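Local coordinates for protein N-terminal acetyltransferase B complex subunit MDM20 (Candida albicans, PDB 5K04) that probably serves as the non-catalytic, helical scaffold subunit of the NatB N-terminal acetyltransferase complex, holding the NAT3 subunit that carries out acetylation of protein N-termini, at residues E357-K362 / N370-L375; H400-D405 / Y409-W414; Q180-E183 / E187-V190. All blocks are in the same frame, centred on the assembly; numbering follows the deposited sequence.

Contact 1: E357-K362 / N370-L375; sequences ERFSTK and NPVNEL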
loop_
_atom_site.group_PDB
_atom_site.type_symbol
_atom_site.label_atom_id
_atom_site.label_comp_id
_atom_site.label_asym_id
_atom_site.label_seq_id
_atom_site.Cartn_x
_atom_site.Cartn_y
_atom_site.Cartn_z
ATOM N N GLU A 357 -5.776 28.410 -22.566
ATOM C CA GLU A 357 -6.439 28.794 -23.811
ATOM C C GLU A 357 -5.510 28.706 -25.016
ATOM O O GLU A 357 -5.990 28.545 -26.142
ATOM C CB GLU A 357 -7.021 30.201 -23.696
ATOM C CG GLU A 357 -8.231 30.315 -22.757
ATOM C CD GLU A 357 -9.482 29.595 -23.261
ATOM O OE1 GLU A 357 -9.505 29.166 -24.433
ATOM O OE2 GLU A 357 -10.449 29.467 -22.476
ATOM N N ARG A 358 -4.197 28.788 -24.807
ATOM C CA ARG A 358 -3.235 28.672 -25.898
ATOM C C ARG A 358 -2.835 27.233 -26.188
ATOM O O ARG A 358 -2.285 26.964 -27.257
ATOM C CB ARG A 358 -1.978 29.490 -25.590
ATOM C CG ARG A 358 -2.135 30.992 -25.819
ATOM C CD ARG A 358 -1.107 31.767 -25.008
ATOM N NE ARG A 358 0.260 31.382 -25.353
ATOM C CZ ARG A 358 1.317 31.554 -24.557
ATOM N NH1 ARG A 358 1.175 32.104 -23.352
ATOM N NH2 ARG A 358 2.524 31.169 -24.965
ATOM N N PHE A 359 -3.094 26.307 -25.268
ATOM C CA PHE A 359 -2.710 24.908 -25.438
ATOM C C PHE A 359 -3.800 23.969 -24.911
ATOM O O PHE A 359 -3.508 22.973 -24.238
ATOM C CB PHE A 359 -1.385 24.609 -24.729
ATOM C CG PHE A 359 -0.264 25.564 -25.054
ATOM C CD1 PHE A 359 -0.071 26.710 -24.304
ATOM C CD2 PHE A 359 0.633 25.283 -26.070
ATOM C CE1 PHE A 359 0.971 27.587 -24.587
ATOM C CE2 PHE A 359 1.686 26.159 -26.363
ATOM C CZ PHE A 359 1.847 27.312 -25.622
ATOM N N SER A 360 -5.074 24.269 -25.206
ATOM C CA SER A 360 -6.173 23.434 -24.714
ATOM C C SER A 360 -6.255 22.102 -25.440
ATOM O O SER A 360 -6.830 21.145 -24.908
ATOM C CB SER A 360 -7.511 24.154 -24.871
ATOM O OG SER A 360 -7.841 24.340 -26.242
ATOM N N THR A 361 -5.716 22.037 -26.650
ATOM C CA THR A 361 -5.821 20.853 -27.482
ATOM C C THR A 361 -4.745 19.854 -27.101
ATOM O O THR A 361 -3.561 20.193 -27.029
ATOM C CB THR A 361 -5.687 21.220 -28.957
ATOM O OG1 THR A 361 -6.829 21.979 -29.370
ATOM C CG2 THR A 361 -5.568 19.967 -29.800
ATOM N N LYS A 362 -5.169 18.622 -26.850
ATOM C CA LYS A 362 -4.229 17.547 -26.599
ATOM C C LYS A 362 -3.455 17.224 -27.869
ATOM O O LYS A 362 -4.036 17.063 -28.949
ATOM C CB LYS A 362 -4.970 16.315 -26.105
ATOM C CG LYS A 362 -4.104 15.098 -26.050
ATOM C CD LYS A 362 -3.844 14.679 -24.630
ATOM C CE LYS A 362 -3.407 13.237 -24.629
ATOM N NZ LYS A 362 -1.975 13.122 -25.038
ATOM N N ASN A 370 -1.450 16.198 -20.879
ATOM C CA ASN A 370 -1.141 17.513 -21.417
ATOM C C ASN A 370 -0.480 18.356 -20.336
ATOM O O ASN A 370 -1.119 18.645 -19.314
ATOM C CB ASN A 370 -2.394 18.199 -21.899
ATOM C CG ASN A 370 -2.106 19.535 -22.552
ATOM O OD1 ASN A 370 -1.017 20.084 -22.421
ATOM N ND2 ASN A 370 -3.093 20.061 -23.277
ATOM N N PRO A 371 0.762 18.793 -20.527
ATOM C CA PRO A 371 1.445 19.539 -19.461
ATOM C C PRO A 371 0.715 20.804 -19.016
ATOM O O PRO A 371 0.980 21.283 -17.909
ATOM C CB PRO A 371 2.813 19.864 -20.079
ATOM C CG PRO A 371 2.983 18.865 -21.183
ATOM C CD PRO A 371 1.609 18.621 -21.723
ATOM N N VAL A 372 -0.199 21.358 -19.831
ATOM C CA VAL A 372 -0.963 22.537 -19.403
ATOM C C VAL A 372 -1.744 22.259 -18.133
ATOM O O VAL A 372 -2.032 23.176 -17.352
ATOM C CB VAL A 372 -1.934 23.000 -20.499
ATOM C CG1 VAL A 372 -2.402 24.391 -20.196
ATOM C CG2 VAL A 372 -1.274 22.980 -21.806
ATOM N N ASN A 373 -2.130 21.004 -17.922
ATOM C CA ASN A 373 -2.976 20.685 -16.792
ATOM C C ASN A 373 -2.193 20.536 -15.503
ATOM O O ASN A 373 -2.790 20.254 -14.455
ATOM C CB ASN A 373 -3.794 19.452 -17.143
ATOM C CG ASN A 373 -4.849 19.778 -18.178
ATOM O OD1 ASN A 373 -5.434 20.872 -18.134
ATOM N ND2 ASN A 373 -5.080 18.864 -19.129
ATOM N N GLU A 374 -0.868 20.709 -15.575
ATOM C CA GLU A 374 -0.093 20.984 -14.376
ATOM C C GLU A 374 -0.427 22.372 -13.854
ATOM O O GLU A 374 -0.534 22.582 -12.640
ATOM C CB GLU A 374 1.401 20.870 -14.684
ATOM C CG GLU A 374 1.894 19.454 -15.034
ATOM C CD GLU A 374 1.773 18.448 -13.878
ATOM O OE1 GLU A 374 1.358 17.291 -14.118
ATOM O OE2 GLU A 374 2.089 18.826 -12.723
ATOM N N LEU A 375 -0.616 23.329 -14.775
ATOM C CA LEU A 375 -0.981 24.695 -14.417
ATOM C C LEU A 375 -2.452 24.801 -14.028
ATOM O O LEU A 375 -2.788 25.434 -13.017
ATOM C CB LEU A 375 -0.662 25.636 -15.583
ATOM C CG LEU A 375 0.838 25.682 -15.870
ATOM C CD1 LEU A 375 1.247 26.886 -16.726
ATOM C CD2 LEU A 375 1.586 25.698 -14.547
HETATM O O HOH W 1 -5.699 18.575 -23.427
#
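Phe359 and Val372 bring their CA atoms to 6.7 Å, and Lys362 and Asn370 to 6.0 Å, where the chain leaving helix 353-358 passes the turn that opens helix 372-383. Asn370 does the bridging. Its CG stands anti to the backbone N (chi1 -176°), which carries the amide toward the other segment. There ND2 donates to Phe359 O at 3.1 Å, nearly along the C=O axis and close to its own amide plane. A water accepts from ND2 and donates to Ser360 O, adding a second link. The other end of the amide turns back to its own segment: OD1 takes the N-H of Val372 at 3.0 Å from above the carbonyl plane, an Asx turn that caps the helix start. Asparagine suits the place because one flat group both donates and accepts, and the two direct bonds fix its rotation. Beside it, Val372 CG2 packs tightly at 3.3 Å from Phe359 CB, approaching the ring obliquely, an apolar patch next to the polar bridge. Leu337 of helix 337-346 touches Phe359, Asn370 and Val372, while Thr361 and Lys362 touch Gln404 of helix 388-404, so the contact sits between these two helices.

Contact 2: H400-D405 / Y409-W414; sequences HLLEQD and YKLKLW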
loop_
_atom_site.group_PDB
_atom_site.type_symbol
_atom_site.label_atom_id
_atom_site.label_comp_id
_atom_site.label_asym_id
_atom_site.label_seq_id
_atom_site.Cartn_x
_atom_site.Cartn_y
_atom_site.Cartn_z
ATOM N N HIS A 400 -14.220 18.835 -17.878
ATOM C CA HIS A 400 -13.955 19.429 -19.184
ATOM C C HIS A 400 -12.525 19.169 -19.623
ATOM O O HIS A 400 -12.282 18.776 -20.768
ATOM C CB HIS A 400 -14.236 20.931 -19.168
ATOM C CG HIS A 400 -13.993 21.581 -20.489
ATOM N ND1 HIS A 400 -12.813 22.225 -20.797
ATOM C CD2 HIS A 400 -14.755 21.640 -21.603
ATOM C CE1 HIS A 400 -12.868 22.671 -22.039
ATOM N NE2 HIS A 400 -14.036 22.329 -22.549
ATOM N N LEU A 401 -11.570 19.377 -18.716
ATOM C CA LEU A 401 -10.173 19.052 -18.984
ATOM C C LEU A 401 -9.987 17.574 -19.329
ATOM O O LEU A 401 -9.188 17.231 -20.211
ATOM C CB LEU A 401 -9.322 19.436 -17.770
ATOM C CG LEU A 401 -9.451 20.897 -17.328
ATOM C CD1 LEU A 401 -8.640 21.173 -16.080
ATOM C CD2 LEU A 401 -9.070 21.856 -18.452
ATOM N N LEU A 402 -10.715 16.683 -18.648
ATOM C CA LEU A 402 -10.551 15.246 -18.862
ATOM C C LEU A 402 -11.115 14.779 -20.200
ATOM O O LEU A 402 -10.769 13.677 -20.636
ATOM C CB LEU A 402 -11.193 14.450 -17.710
ATOM C CG LEU A 402 -10.377 14.394 -16.404
ATOM C CD1 LEU A 402 -11.175 13.944 -15.182
ATOM C CD2 LEU A 402 -9.171 13.473 -16.604
ATOM N N GLU A 403 -11.986 15.576 -20.844
ATOM C CA GLU A 403 -12.482 15.242 -22.185
ATOM C C GLU A 403 -11.339 15.161 -23.190
ATOM O O GLU A 403 -11.310 14.279 -24.055
ATOM C CB GLU A 403 -13.500 16.292 -22.675
ATOM C CG GLU A 403 -14.836 16.362 -21.943
ATOM C CD GLU A 403 -15.643 17.594 -22.339
ATOM O OE1 GLU A 403 -15.270 18.243 -23.338
ATOM O OE2 GLU A 403 -16.642 17.918 -21.651
ATOM N N GLN A 404 -10.409 16.099 -23.106
ATOM C CA GLN A 404 -9.268 16.171 -24.001
ATOM C C GLN A 404 -8.020 15.527 -23.408
ATOM O O GLN A 404 -7.180 15.029 -24.160
ATOM C CB GLN A 404 -9.001 17.642 -24.337
ATOM C CG GLN A 404 -8.097 17.875 -25.498
ATOM C CD GLN A 404 -8.800 17.694 -26.814
ATOM O OE1 GLN A 404 -10.032 17.744 -26.889
ATOM N NE2 GLN A 404 -8.021 17.479 -27.866
ATOM N N ASP A 405 -7.899 15.498 -22.080
ATOM C CA ASP A 405 -6.758 14.898 -21.384
ATOM C C ASP A 405 -7.248 13.685 -20.590
ATOM O O ASP A 405 -7.293 13.687 -19.356
ATOM C CB ASP A 405 -6.074 15.967 -20.481
ATOM C CG ASP A 405 -4.634 15.610 -20.121
ATOM O OD1 ASP A 405 -4.140 14.559 -20.590
ATOM O OD2 ASP A 405 -4.003 16.383 -19.364
ATOM N N TYR A 409 -4.359 11.174 -14.460
ATOM C CA TYR A 409 -4.832 10.564 -13.228
ATOM C C TYR A 409 -4.994 11.594 -12.116
ATOM O O TYR A 409 -5.908 11.470 -11.291
ATOM C CB TYR A 409 -3.891 9.425 -12.813
ATOM C CG TYR A 409 -2.536 9.844 -12.283
ATOM C CD1 TYR A 409 -2.383 10.304 -10.980
ATOM C CD2 TYR A 409 -1.398 9.754 -13.071
ATOM C CE1 TYR A 409 -1.139 10.681 -10.482
ATOM C CE2 TYR A 409 -0.137 10.148 -12.576
ATOM C CZ TYR A 409 -0.016 10.609 -11.290
ATOM O OH TYR A 409 1.221 10.972 -10.785
ATOM N N LYS A 410 -4.135 12.618 -12.070
ATOM C CA LYS A 410 -4.270 13.605 -11.004
ATOM C C LYS A 410 -5.614 14.308 -11.091
ATOM O O LYS A 410 -6.276 14.525 -10.071
ATOM C CB LYS A 410 -3.120 14.616 -11.042
ATOM C CG LYS A 410 -1.783 14.019 -10.602
ATOM C CD LYS A 410 -0.814 15.080 -10.113
ATOM C CE LYS A 410 -0.391 16.028 -11.195
ATOM N NZ LYS A 410 0.358 15.353 -12.262
ATOM N N LEU A 411 -6.043 14.654 -12.304
ATOM C CA LEU A 411 -7.354 15.273 -12.463
ATOM C C LEU A 411 -8.449 14.317 -12.027
ATOM O O LEU A 411 -9.448 14.740 -11.430
ATOM C CB LEU A 411 -7.580 15.716 -13.915
ATOM C CG LEU A 411 -6.606 16.696 -14.586
ATOM C CD1 LEU A 411 -6.993 16.946 -16.073
ATOM C CD2 LEU A 411 -6.525 18.014 -13.830
ATOM N N LYS A 412 -8.283 13.022 -12.335
ATOM C CA LYS A 412 -9.265 12.013 -11.944
ATOM C C LYS A 412 -9.352 11.877 -10.429
ATOM O O LYS A 412 -10.453 11.827 -9.861
ATOM C CB LYS A 412 -8.909 10.674 -12.576
ATOM C CG LYS A 412 -9.215 10.605 -14.063
ATOM C CD LYS A 412 -8.960 9.231 -14.613
ATOM C CE LYS A 412 -9.350 9.136 -16.093
ATOM N NZ LYS A 412 -9.241 7.696 -16.510
ATOM N N LEU A 413 -8.200 11.833 -9.753
ATOM C CA LEU A 413 -8.220 11.696 -8.298
ATOM C C LEU A 413 -8.923 12.883 -7.666
ATOM O O LEU A 413 -9.732 12.717 -6.746
ATOM C CB LEU A 413 -6.797 11.570 -7.752
ATOM C CG LEU A 413 -6.009 10.337 -8.196
ATOM C CD1 LEU A 413 -4.607 10.375 -7.635
ATOM C CD2 LEU A 413 -6.708 9.100 -7.764
ATOM N N TRP A 414 -8.639 14.090 -8.163
ATOM C CA TRP A 414 -9.254 15.286 -7.605
ATOM C C TRP A 414 -10.758 15.291 -7.857
ATOM O O TRP A 414 -11.540 15.649 -6.968
ATOM C CB TRP A 414 -8.588 16.535 -8.193
ATOM C CG TRP A 414 -7.385 16.944 -7.425
ATOM C CD1 TRP A 414 -6.077 16.676 -7.739
ATOM C CD2 TRP A 414 -7.364 17.651 -6.176
ATOM N NE1 TRP A 414 -5.245 17.190 -6.776
ATOM C CE2 TRP A 414 -6.008 17.787 -5.801
ATOM C CE3 TRP A 414 -8.356 18.172 -5.337
ATOM C CZ2 TRP A 414 -5.613 18.436 -4.616
ATOM C CZ3 TRP A 414 -7.967 18.834 -4.163
ATOM C CH2 TRP A 414 -6.600 18.954 -3.815
#
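Leu402 and Leu411 mark the closest pairing of two helices that run roughly antiparallel: the axes of the two segments approach to 10.1 Å at 148° between N-to-C directions, and the two CA atoms lie 7.2 Å apart. The two leucine side chains slide past each other in opposite directions. Leu402 reaches over the root of its partner, its CD2 lying 3.8 Å from Leu411 CB. In return, Leu411 sends CD1 back to the first helix, where it meets Leu401 CB at 3.8 Å and also nears CD2 of Leu402. Leu411 thus fills the groove between two consecutive residues, and a branched apolar side chain suits that place because CD1 can meet Leu401 while CB packs against Leu402.

With only residues 406-408 between the segments, the pair forms a helical hairpin, as expected of a family in the TPR clan, whose superhelices are built from antiparallel helices. Asn408 in the connection takes the N-H of Leu411 on its OD1.

At the margin, Lys412 contributes only its aliphatic stem: CG rests 3.8 Å from Leu402 CD2, and the chain runs on extended (chi2 -175°), taking the amino group beyond the leucine. Lysine fits this partly exposed border because its methylenes pack while the charge moves away. Asp405, just after the first helix, has its OD2 4.5 Å from Leu411 CD1, yet this buried oxygen is well supplied, accepting from Asn370 N, Asn373 ND2 and Asn408 ND2. Those three donors probably stabilise its negative charge. On the far side of helix 409-419, Tyr409 and Leu413 pack on Pro17 and Leu20 of the NAT3 chain.

Contact 3: Q180-E183 / E187-V190; sequences QPFE and EIYV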
loop_
_atom_site.group_PDB
_atom_site.type_symbol
_atom_site.label_atom_id
_atom_site.label_comp_id
_atom_site.label_asym_id
_atom_site.label_seq_id
_atom_site.Cartn_x
_atom_site.Cartn_y
_atom_site.Cartn_z
ATOM N N GLN A 180 32.603 -18.552 5.867
ATOM C CA GLN A 180 33.603 -18.092 4.926
ATOM C C GLN A 180 34.346 -19.287 4.333
ATOM O O GLN A 180 34.561 -20.289 5.015
ATOM C CB GLN A 180 34.587 -17.141 5.608
ATOM C CG GLN A 180 34.019 -15.754 5.866
ATOM C CD GLN A 180 34.876 -14.961 6.806
ATOM O OE1 GLN A 180 35.311 -13.854 6.489
ATOM N NE2 GLN A 180 35.145 -15.534 7.977
ATOM N N PRO A 181 34.770 -19.194 3.057
ATOM C CA PRO A 181 34.621 -18.012 2.187
ATOM C C PRO A 181 33.206 -17.867 1.648
ATOM O O PRO A 181 32.526 -18.873 1.432
ATOM C CB PRO A 181 35.613 -18.293 1.049
ATOM C CG PRO A 181 35.626 -19.811 0.952
ATOM C CD PRO A 181 35.463 -20.308 2.375
ATOM N N PHE A 182 32.773 -16.625 1.444
ATOM C CA PHE A 182 31.420 -16.354 0.987
ATOM C C PHE A 182 31.276 -16.683 -0.496
ATOM O O PHE A 182 32.187 -16.457 -1.295
ATOM C CB PHE A 182 31.048 -14.884 1.253
ATOM C CG PHE A 182 31.049 -14.513 2.710
ATOM C CD1 PHE A 182 30.304 -15.234 3.624
ATOM C CD2 PHE A 182 31.820 -13.464 3.177
ATOM C CE1 PHE A 182 30.317 -14.907 4.969
ATOM C CE2 PHE A 182 31.824 -13.133 4.517
ATOM C CZ PHE A 182 31.073 -13.858 5.414
ATOM N N GLU A 183 30.110 -17.202 -0.860
ATOM C CA GLU A 183 29.883 -17.687 -2.210
ATOM C C GLU A 183 29.068 -16.728 -3.068
ATOM O O GLU A 183 29.061 -16.880 -4.292
ATOM C CB GLU A 183 29.185 -19.053 -2.165
ATOM C CG GLU A 183 30.074 -20.169 -1.588
ATOM C CD GLU A 183 29.285 -21.399 -1.163
ATOM O OE1 GLU A 183 29.833 -22.229 -0.396
ATOM O OE2 GLU A 183 28.117 -21.523 -1.597
ATOM N N GLU A 187 25.073 -13.664 0.942
ATOM C CA GLU A 187 25.754 -14.035 2.179
ATOM C C GLU A 187 26.574 -12.862 2.707
ATOM O O GLU A 187 26.545 -12.560 3.904
ATOM C CB GLU A 187 26.645 -15.266 1.952
ATOM C CG GLU A 187 25.938 -16.439 1.321
ATOM C CD GLU A 187 26.839 -17.642 1.130
ATOM O OE1 GLU A 187 28.070 -17.490 1.278
ATOM O OE2 GLU A 187 26.312 -18.744 0.826
ATOM N N ILE A 188 27.304 -12.185 1.819
ATOM C CA ILE A 188 28.074 -11.011 2.219
ATOM C C ILE A 188 27.151 -9.949 2.805
ATOM O O ILE A 188 27.452 -9.352 3.847
ATOM C CB ILE A 188 28.881 -10.479 1.018
ATOM C CG1 ILE A 188 29.941 -11.506 0.587
ATOM C CG2 ILE A 188 29.518 -9.146 1.351
ATOM C CD1 ILE A 188 30.710 -11.133 -0.683
ATOM N N TYR A 189 25.997 -9.723 2.166
ATOM C CA TYR A 189 25.018 -8.782 2.707
ATOM C C TYR A 189 24.670 -9.124 4.160
ATOM O O TYR A 189 24.731 -8.259 5.041
ATOM C CB TYR A 189 23.768 -8.768 1.819
ATOM C CG TYR A 189 22.580 -8.021 2.416
ATOM C CD1 TYR A 189 22.486 -6.625 2.335
ATOM C CD2 TYR A 189 21.546 -8.717 3.057
ATOM C CE1 TYR A 189 21.400 -5.935 2.902
ATOM C CE2 TYR A 189 20.444 -8.042 3.602
ATOM C CZ TYR A 189 20.387 -6.654 3.530
ATOM O OH TYR A 189 19.323 -5.997 4.069
ATOM N N VAL A 190 24.335 -10.396 4.431
ATOM C CA VAL A 190 23.921 -10.791 5.778
ATOM C C VAL A 190 25.010 -10.453 6.779
ATOM O O VAL A 190 24.743 -9.903 7.855
ATOM C CB VAL A 190 23.578 -12.293 5.834
ATOM C CG1 VAL A 190 23.268 -12.711 7.280
ATOM C CG2 VAL A 190 22.390 -12.598 4.960
#
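The ring of Phe182 meets the carboxylate of Glu187 at its edge, OE1 lying near the ring plane 3.9 Å from CD1, with the two planes 78° apart. Such an oxygen at the edge is probably mildly favourable, as the ring's C-H rim is slightly positive. One face of the ring takes CG of Gln180, 3.5 Å above it and offset toward the rim. Ile188 comes in obliquely, its CG1 3.6 Å from Phe182 CB, so CG1 packs at the root of the aromatic side chain, where an isoleucine offers a branched apolar surface. Glu187 OE1 also accepts the backbone N-H of Glu183 at 3.0 Å in a nearly straight bond (173°), though from above the carboxylate plane. Asn184 OD1 takes the N-H of Glu187, as an N-cap residue does, while Glu187 holds the residue before that cap; the first turn of helix 185-192 is thus bonded to the loop leading into it. An extended chain (chi2 -179°) gives Glu187 the length to reach back. Its OE2 stands 4.1 Å from OE2 of Glu183, a like-charge approach probably eased by Arg143, whose NH2 forms a salt bridge with Glu187 OE1. Met176 of helix 162-177 also touches Phe182, and Leu215 of helix 213-225 touches Ile188.

Overall arrangement
Contacts 1 and 2 are neighbours, with centres 11 Å apart, and share a seam that runs from Asn373 to Asp405, just past helix 388-404, and from Glu374 to Lys410 in a salt bridge, linking three successive helical elements. Contact 3 lies far away, over 50 Å from either centre, at the entry to helix 185-192. Contact 2 is the buried one and depends on leucine packing within a hairpin. Contacts 1 and 3 are partly buried and each joins a loop to a helix beginning through a side chain that bonds to backbone: a neutral amide in the first, a carboxylate paired with arginine in the other. Contact 1 also lies nearest the bound coenzyme A, about 8 Å from the Lys362 side chain.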